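Local coordinates for protein cytochrome P450 (Zobellia galactanivorans, PDB 6G5O) that belongs to the cytochrome P450 family and holds protoporphyrin IX containing iron within a mainly helical fold, at residues D8-A13 with D367-K372; T47-A52 with E74-V79; S119-T124 with N377-F382. All coordinates share one frame; numbering follows the deposited sequence.

The centres of all three contacts lie 20 to 21 Å from the centre of the chain, and each is partly buried. Contacts 1 and 3 use the same long strand, 369-384: its start packs against the N-terminal turn, and further along it pairs with strand 119-121. Their nearest atoms stay about 8 Å apart. Contact 2 lies apart from both, beside the haem and on the opposite side of the chain's centre from contact 3. The chemistry follows the place: apolar rings and carbons in contact 1, an aspartate gripping two backbone N-H groups in contact 2, and in contact 3 a ladder of backbone bonds continued by a helix-capping glutamate.

Contact 1 of 3, residues D8-A13 with D367-K372; sequences DPFEKA and DHFQRK
F369 meets three residues of 8-13 with different parts of its ring. F10 lies over one face, its CD1 near the ring centre; the two ring planes are inclined at 42°, with centroids 5.0 Å apart. Near the ring plane, the edge receives P9 O, 3.3 Å from F369 CD1, and the methyl of A13, whose CB is 4.0 Å from F369 CZ. P9 reaches further along the strand: its CB sits 3.5 Å from Q370 O, and its CG lies 4.0 Å from R371 CG. The aliphatic part of R371 also approaches the F10 ring, with R371 CG 4.1 Å from F10 CE2. This is N-terminal packing in the P450 fold: the turn entering helix 11-16 rests on the start of strand 369-384, while M31 of strand 29-32 touches both phenylalanines. A type I turn from D8 to E11 sets up the first segment. Within it D8 OD1 accepts from F10 N at 3.3 Å, the donor standing well above the carboxylate plane, and D8 OD2 forms a salt bridge with R14. The P9 ring lies against a face of F10, near its rim. With CG anti to the backbone N (chi1 -162°), R371 lays its first methylenes against P9, and its guanidinium is held beyond the contact by T268 OG1 and the carbonyls of F264 and S265.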
# COMPACT_ATOMS: atom_id res chain seq x y z
N ASP A 8 3.48 -11.62 14.35
CA ASP A 8 2.98 -10.41 14.94
C ASP A 8 3.91 -10.01 16.09
O ASP A 8 3.74 -10.47 17.21
CB ASP A 8 1.54 -10.66 15.46
CG ASP A 8 0.93 -9.46 16.18
OD1 ASP A 8 1.34 -8.33 15.94
OD2 ASP A 8 0.00 -9.66 17.00
N PRO A 9 4.89 -9.12 15.82
CA PRO A 9 5.79 -8.69 16.90
C PRO A 9 5.15 -7.80 17.96
O PRO A 9 5.80 -7.48 18.94
CB PRO A 9 6.83 -7.85 16.16
CG PRO A 9 6.02 -7.20 15.09
CD PRO A 9 5.12 -8.32 14.59
N PHE A 10 3.91 -7.35 17.73
CA PHE A 10 3.28 -6.33 18.62
C PHE A 10 2.40 -6.90 19.73
O PHE A 10 1.82 -6.13 20.52
CB PHE A 10 2.41 -5.38 17.76
CG PHE A 10 3.14 -4.76 16.62
CD1 PHE A 10 3.96 -3.66 16.83
CD2 PHE A 10 3.03 -5.29 15.34
CE1 PHE A 10 4.66 -3.09 15.78
CE2 PHE A 10 3.72 -4.72 14.28
CZ PHE A 10 4.55 -3.62 14.51
N GLU A 11 2.31 -8.23 19.79
CA GLU A 11 1.30 -8.92 20.62
C GLU A 11 1.34 -8.65 22.11
O GLU A 11 0.32 -8.27 22.70
CB GLU A 11 1.41 -10.42 20.41
CG GLU A 11 0.29 -11.22 21.06
CD GLU A 11 0.37 -12.71 20.69
OE1 GLU A 11 0.92 -13.08 19.63
OE2 GLU A 11 -0.13 -13.55 21.47
N LYS A 12 2.50 -8.88 22.73
CA LYS A 12 2.66 -8.64 24.15
C LYS A 12 2.33 -7.19 24.42
O LYS A 12 1.49 -6.90 25.25
CB LYS A 12 4.08 -8.99 24.66
CG LYS A 12 4.19 -8.98 26.20
CD LYS A 12 5.44 -9.69 26.72
N ALA A 13 2.95 -6.26 23.72
CA ALA A 13 2.70 -4.85 24.04
C ALA A 13 1.23 -4.41 23.84
O ALA A 13 0.72 -3.58 24.60
CB ALA A 13 3.63 -3.96 23.23
N ASP A 367 12.64 -0.38 16.20
CA ASP A 367 13.24 -0.29 17.55
C ASP A 367 12.98 -1.58 18.38
O ASP A 367 13.59 -2.61 18.11
CB ASP A 367 12.80 1.01 18.26
CG ASP A 367 13.94 1.69 19.02
OD1 ASP A 367 14.93 1.01 19.39
OD2 ASP A 367 13.85 2.93 19.23
N HIS A 368 12.06 -1.55 19.33
CA HIS A 368 11.78 -2.75 20.13
C HIS A 368 11.03 -3.83 19.31
O HIS A 368 10.92 -4.99 19.74
CB HIS A 368 11.04 -2.38 21.41
CG HIS A 368 11.71 -1.29 22.20
ND1 HIS A 368 12.95 -1.46 22.79
CD2 HIS A 368 11.33 -0.03 22.49
CE1 HIS A 368 13.30 -0.34 23.40
NE2 HIS A 368 12.33 0.54 23.24
N PHE A 369 10.52 -3.46 18.14
CA PHE A 369 9.80 -4.40 17.29
C PHE A 369 10.52 -4.59 15.97
O PHE A 369 11.04 -3.64 15.38
CB PHE A 369 8.39 -3.93 17.02
CG PHE A 369 7.63 -3.48 18.24
CD1 PHE A 369 7.06 -4.41 19.10
CD2 PHE A 369 7.44 -2.13 18.50
CE1 PHE A 369 6.35 -3.99 20.22
CE2 PHE A 369 6.71 -1.72 19.61
CZ PHE A 369 6.16 -2.65 20.46
N GLN A 370 10.54 -5.83 15.54
CA GLN A 370 11.18 -6.22 14.32
C GLN A 370 10.09 -6.94 13.53
O GLN A 370 9.57 -7.97 13.98
CB GLN A 370 12.38 -7.14 14.61
CG GLN A 370 13.47 -6.50 15.49
CD GLN A 370 14.21 -5.35 14.81
OE1 GLN A 370 14.89 -5.57 13.80
NE2 GLN A 370 14.09 -4.13 15.35
N ARG A 371 9.72 -6.38 12.38
CA ARG A 371 8.51 -6.81 11.66
C ARG A 371 8.77 -7.29 10.28
O ARG A 371 9.14 -6.51 9.42
CB ARG A 371 7.49 -5.67 11.57
CG ARG A 371 6.10 -6.22 11.23
CD ARG A 371 5.25 -5.43 10.28
NE ARG A 371 4.07 -6.24 9.95
CZ ARG A 371 3.28 -6.03 8.91
NH1 ARG A 371 3.50 -5.00 8.07
NH2 ARG A 371 2.27 -6.85 8.71
N LYS A 372 8.53 -8.56 10.02
CA LYS A 372 8.60 -9.04 8.67
C LYS A 372 7.47 -8.44 7.84
O LYS A 372 6.28 -8.67 8.15
CB LYS A 372 8.49 -10.55 8.66
CG LYS A 372 8.56 -11.17 7.28
CD LYS A 372 8.62 -12.69 7.42
CE LYS A 372 8.58 -13.44 6.09
NZ LYS A 372 8.48 -14.92 6.25

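Contact 2 of 3, residues T47-A52 with E74-V79; sequences TFQSGA and EVDPPV
The backbones of S50-G51 and E74-V75 come close without pairing as strands, G51 and V75 having their CA atoms 4.4 Å apart. G51 is the centre of an inverse gamma turn, which follows the short strand 48-49 at the outer end of the five-stranded mixed sheet of this P450; the partner is the loop leading to helix 79-92, and the S50 side chain is about 5 Å from the bound haem. D76 joins the two by spanning successive backbone N-H groups with its carboxylate. S50 N reaches OD1 of D76 at 3.0 Å on the syn side in a nearly straight bond (172°), whereas G51 N meets OD2 of D76 at 2.9 Å from above the carboxylate plane and with a more bent N-H...O angle (137°). Having both oxygens engaged should restrict rotation of the group. With chi1 at -73°, D76 CG stands beside its own backbone N and the carboxylate turns toward the S50-G51 peptide. Q49 crosses that side chain at about a right angle, bringing CB to 3.5 Å from D76 OD2. On the E74 side the backbones touch through CA-H...O contacts: E74 CA is 3.4 Å from S50 O, and G51 CA points its hydrogen at E74 O. The E74 carboxylate itself turns elsewhere, to R66, Q70 N and G55 N. A water donates to F48 O, 3.3 Å away, and more weakly to D76 OD1.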
# COMPACT_ATOMS: atom_id res chain seq x y z
N THR A 47 -7.35 16.36 16.91
CA THR A 47 -6.30 16.02 17.86
C THR A 47 -5.09 15.37 17.16
O THR A 47 -3.95 15.70 17.48
CB THR A 47 -6.82 15.08 18.93
OG1 THR A 47 -7.98 15.66 19.56
CG2 THR A 47 -5.76 14.79 19.96
N PHE A 48 -5.33 14.47 16.21
CA PHE A 48 -4.23 13.77 15.50
C PHE A 48 -4.21 14.16 14.00
O PHE A 48 -4.91 13.55 13.15
CB PHE A 48 -4.39 12.24 15.69
CG PHE A 48 -4.55 11.81 17.13
CD1 PHE A 48 -3.44 11.76 17.97
CD2 PHE A 48 -5.79 11.46 17.63
CE1 PHE A 48 -3.58 11.37 19.29
CE2 PHE A 48 -5.95 11.05 18.94
CZ PHE A 48 -4.84 11.02 19.78
N GLN A 49 -3.42 15.19 13.70
CA GLN A 49 -3.50 15.86 12.41
C GLN A 49 -2.58 15.24 11.36
O GLN A 49 -1.55 14.64 11.71
CB GLN A 49 -3.23 17.35 12.57
CG GLN A 49 -1.82 17.81 12.27
CD GLN A 49 -1.63 19.32 12.52
OE1 GLN A 49 -2.58 20.12 12.44
NE2 GLN A 49 -0.42 19.69 12.85
N SER A 50 -2.97 15.36 10.08
CA SER A 50 -2.11 14.98 8.94
C SER A 50 -1.47 16.20 8.26
O SER A 50 -0.46 16.07 7.54
CB SER A 50 -2.89 14.14 7.91
OG SER A 50 -3.36 12.95 8.49
N GLY A 51 -2.05 17.37 8.51
CA GLY A 51 -1.60 18.62 7.90
C GLY A 51 -0.35 19.22 8.51
O GLY A 51 -0.34 20.38 8.86
N ALA A 52 0.71 18.43 8.60
CA ALA A 52 1.94 18.86 9.23
C ALA A 52 2.96 19.38 8.20
O ALA A 52 2.70 19.43 7.01
CB ALA A 52 2.53 17.71 10.03
N GLU A 74 -1.43 14.91 3.12
CA GLU A 74 -0.90 15.81 4.15
C GLU A 74 -1.79 17.01 4.26
O GLU A 74 -1.33 18.13 4.39
CB GLU A 74 0.58 16.21 3.83
CG GLU A 74 1.55 15.12 4.27
CD GLU A 74 2.99 15.19 3.74
OE1 GLU A 74 3.25 15.74 2.65
OE2 GLU A 74 3.88 14.60 4.45
N VAL A 75 -3.09 16.77 4.22
CA VAL A 75 -4.09 17.83 4.32
C VAL A 75 -5.22 17.35 5.22
O VAL A 75 -5.61 16.17 5.13
CB VAL A 75 -4.65 18.25 2.93
CG1 VAL A 75 -5.63 19.39 3.06
CG2 VAL A 75 -3.53 18.67 1.98
N ASP A 76 -5.75 18.25 6.04
CA ASP A 76 -6.81 17.94 6.98
C ASP A 76 -8.12 18.46 6.44
O ASP A 76 -8.13 19.37 5.62
CB ASP A 76 -6.56 18.59 8.34
CG ASP A 76 -5.44 17.92 9.14
OD1 ASP A 76 -5.54 16.67 9.42
OD2 ASP A 76 -4.47 18.65 9.54
N PRO A 77 -9.25 17.87 6.88
CA PRO A 77 -10.55 18.44 6.57
C PRO A 77 -10.66 19.84 7.15
O PRO A 77 -9.90 20.16 8.07
CB PRO A 77 -11.52 17.51 7.29
CG PRO A 77 -10.80 16.23 7.41
CD PRO A 77 -9.37 16.59 7.59
N PRO A 78 -11.56 20.67 6.63
CA PRO A 78 -12.44 20.34 5.47
C PRO A 78 -11.78 20.43 4.08
O PRO A 78 -12.38 20.01 3.10
CB PRO A 78 -13.52 21.41 5.56
CG PRO A 78 -12.79 22.60 6.15
CD PRO A 78 -11.81 22.03 7.15
N VAL A 79 -10.59 21.01 3.99
CA VAL A 79 -9.91 21.19 2.73
C VAL A 79 -9.57 19.83 2.08
O VAL A 79 -9.63 19.69 0.87
CB VAL A 79 -8.66 22.05 2.93
CG1 VAL A 79 -7.86 22.13 1.63
CG2 VAL A 79 -9.06 23.49 3.35
O HOH W 1 -5.30 13.24 9.91

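Contact 3 of 3, residues S119-T124 with N377-F382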
# COMPACT_ATOMS: atom_id res chain seq x y z
N SER A 119 11.54 -20.98 -13.08
CA SER A 119 11.90 -20.39 -11.80
C SER A 119 12.34 -18.92 -11.96
O SER A 119 13.10 -18.60 -12.86
CB SER A 119 13.03 -21.19 -11.20
OG SER A 119 13.64 -20.49 -10.12
N VAL A 120 11.85 -18.04 -11.07
CA VAL A 120 12.14 -16.60 -11.14
C VAL A 120 12.34 -15.99 -9.78
O VAL A 120 11.93 -16.54 -8.77
CB VAL A 120 11.01 -15.81 -11.84
CG1 VAL A 120 10.98 -16.11 -13.33
CG2 VAL A 120 9.64 -16.11 -11.25
N GLU A 121 13.01 -14.86 -9.76
CA GLU A 121 13.11 -14.10 -8.54
C GLU A 121 11.85 -13.22 -8.50
O GLU A 121 11.75 -12.25 -9.25
CB GLU A 121 14.41 -13.29 -8.47
CG GLU A 121 14.75 -12.82 -7.05
CD GLU A 121 13.87 -11.66 -6.60
OE1 GLU A 121 13.92 -10.59 -7.25
OE2 GLU A 121 13.10 -11.81 -5.62
N VAL A 122 10.91 -13.54 -7.61
CA VAL A 122 9.58 -12.91 -7.61
C VAL A 122 9.58 -11.40 -7.38
O VAL A 122 8.88 -10.67 -8.07
CB VAL A 122 8.65 -13.59 -6.59
CG1 VAL A 122 7.32 -12.85 -6.45
CG2 VAL A 122 8.38 -15.03 -7.03
N VAL A 123 10.37 -10.91 -6.44
CA VAL A 123 10.32 -9.49 -6.11
C VAL A 123 10.59 -8.58 -7.31
O VAL A 123 9.77 -7.70 -7.62
CB VAL A 123 11.27 -9.12 -4.97
CG1 VAL A 123 11.23 -7.62 -4.69
CG2 VAL A 123 10.84 -9.84 -3.73
N THR A 124 11.73 -8.80 -7.99
CA THR A 124 12.15 -7.96 -9.14
C THR A 124 11.62 -8.43 -10.50
O THR A 124 11.08 -7.62 -11.27
CB THR A 124 13.68 -7.84 -9.17
OG1 THR A 124 14.09 -7.27 -7.93
CG2 THR A 124 14.16 -6.93 -10.31
N ASN A 377 14.20 -10.73 -1.54
CA ASN A 377 14.19 -11.59 -2.71
C ASN A 377 13.62 -12.95 -2.34
O ASN A 377 13.64 -13.33 -1.19
CB ASN A 377 15.62 -11.72 -3.32
CG ASN A 377 16.66 -12.17 -2.31
OD1 ASN A 377 17.21 -11.36 -1.52
ND2 ASN A 377 16.90 -13.49 -2.28
N ILE A 378 13.07 -13.67 -3.31
CA ILE A 378 12.55 -15.00 -3.06
C ILE A 378 12.43 -15.65 -4.39
O ILE A 378 11.78 -15.11 -5.27
CB ILE A 378 11.17 -15.02 -2.30
CG1 ILE A 378 10.60 -16.44 -2.22
CG2 ILE A 378 10.14 -14.09 -2.92
CD1 ILE A 378 9.75 -16.71 -0.99
N GLN A 379 13.08 -16.82 -4.52
CA GLN A 379 13.11 -17.54 -5.80
C GLN A 379 12.01 -18.55 -5.73
O GLN A 379 11.95 -19.31 -4.78
CB GLN A 379 14.44 -18.29 -6.00
CG GLN A 379 15.58 -17.46 -6.59
CD GLN A 379 15.46 -17.24 -8.09
OE1 GLN A 379 14.84 -18.03 -8.82
NE2 GLN A 379 16.09 -16.18 -8.55
N ILE A 380 11.17 -18.59 -6.76
CA ILE A 380 10.05 -19.51 -6.74
C ILE A 380 9.89 -20.15 -8.08
O ILE A 380 10.00 -19.49 -9.12
CB ILE A 380 8.72 -18.82 -6.30
CG1 ILE A 380 8.91 -18.10 -4.96
CG2 ILE A 380 7.60 -19.84 -6.17
CD1 ILE A 380 7.64 -17.58 -4.32
N LYS A 381 9.59 -21.45 -8.04
CA LYS A 381 9.38 -22.25 -9.22
C LYS A 381 7.88 -22.33 -9.44
O LYS A 381 7.16 -22.62 -8.51
CB LYS A 381 9.93 -23.66 -8.95
CG LYS A 381 9.71 -24.65 -10.09
CD LYS A 381 10.98 -24.93 -10.86
CE LYS A 381 11.04 -26.38 -11.38
NZ LYS A 381 10.10 -26.65 -12.51
N PHE A 382 7.42 -22.10 -10.67
CA PHE A 382 6.01 -22.19 -10.99
C PHE A 382 5.85 -23.43 -11.85
O PHE A 382 6.44 -23.46 -12.93
CB PHE A 382 5.57 -20.98 -11.83
CG PHE A 382 5.46 -19.67 -11.07
CD1 PHE A 382 6.43 -19.26 -10.18
CD2 PHE A 382 4.38 -18.83 -11.30
CE1 PHE A 382 6.31 -18.05 -9.51
CE2 PHE A 382 4.27 -17.60 -10.65
CZ PHE A 382 5.24 -17.22 -9.75
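V122 packs CG2 against I380 CG1 at 3.7 Å on the close-fitting side of this contact, their side chains crossing at a slant. V122 CB meets I378 CG2 at 4.0 Å, and the same valine's CG2 comes to the edge of the F382 ring. Helix 223-238 closes over this buried apolar face through T230 and I233, and F354 stacks edge-to-face with F382. Beneath it the backbones form an antiparallel ladder: V120 and I380 are a hydrogen-bonded pair, with V120 N to I380 O at 3.1 Å and I380 N to V120 O at 3.0 Å. Strand 119-121 is an outer strand of the three-stranded antiparallel sheet in this P450, and its chain runs straight into helix 122-139. V122 N still reaches I378 O at 2.9 Å. E121 then takes the N-cap position: its OE1 accepts from T124 N, while OE2 takes V123 N from above the carboxylate plane and I378 N, 3.0 Å away, through its anti lone pair. The bend at chi2 (-75°) turns the carboxylate back so that OE2 lies between the helix start and I378 N. The face carrying S119, E121, Q379 and K381 is more open to solvent; there S119 CB touches K381 CD lightly, at 4.3 Å.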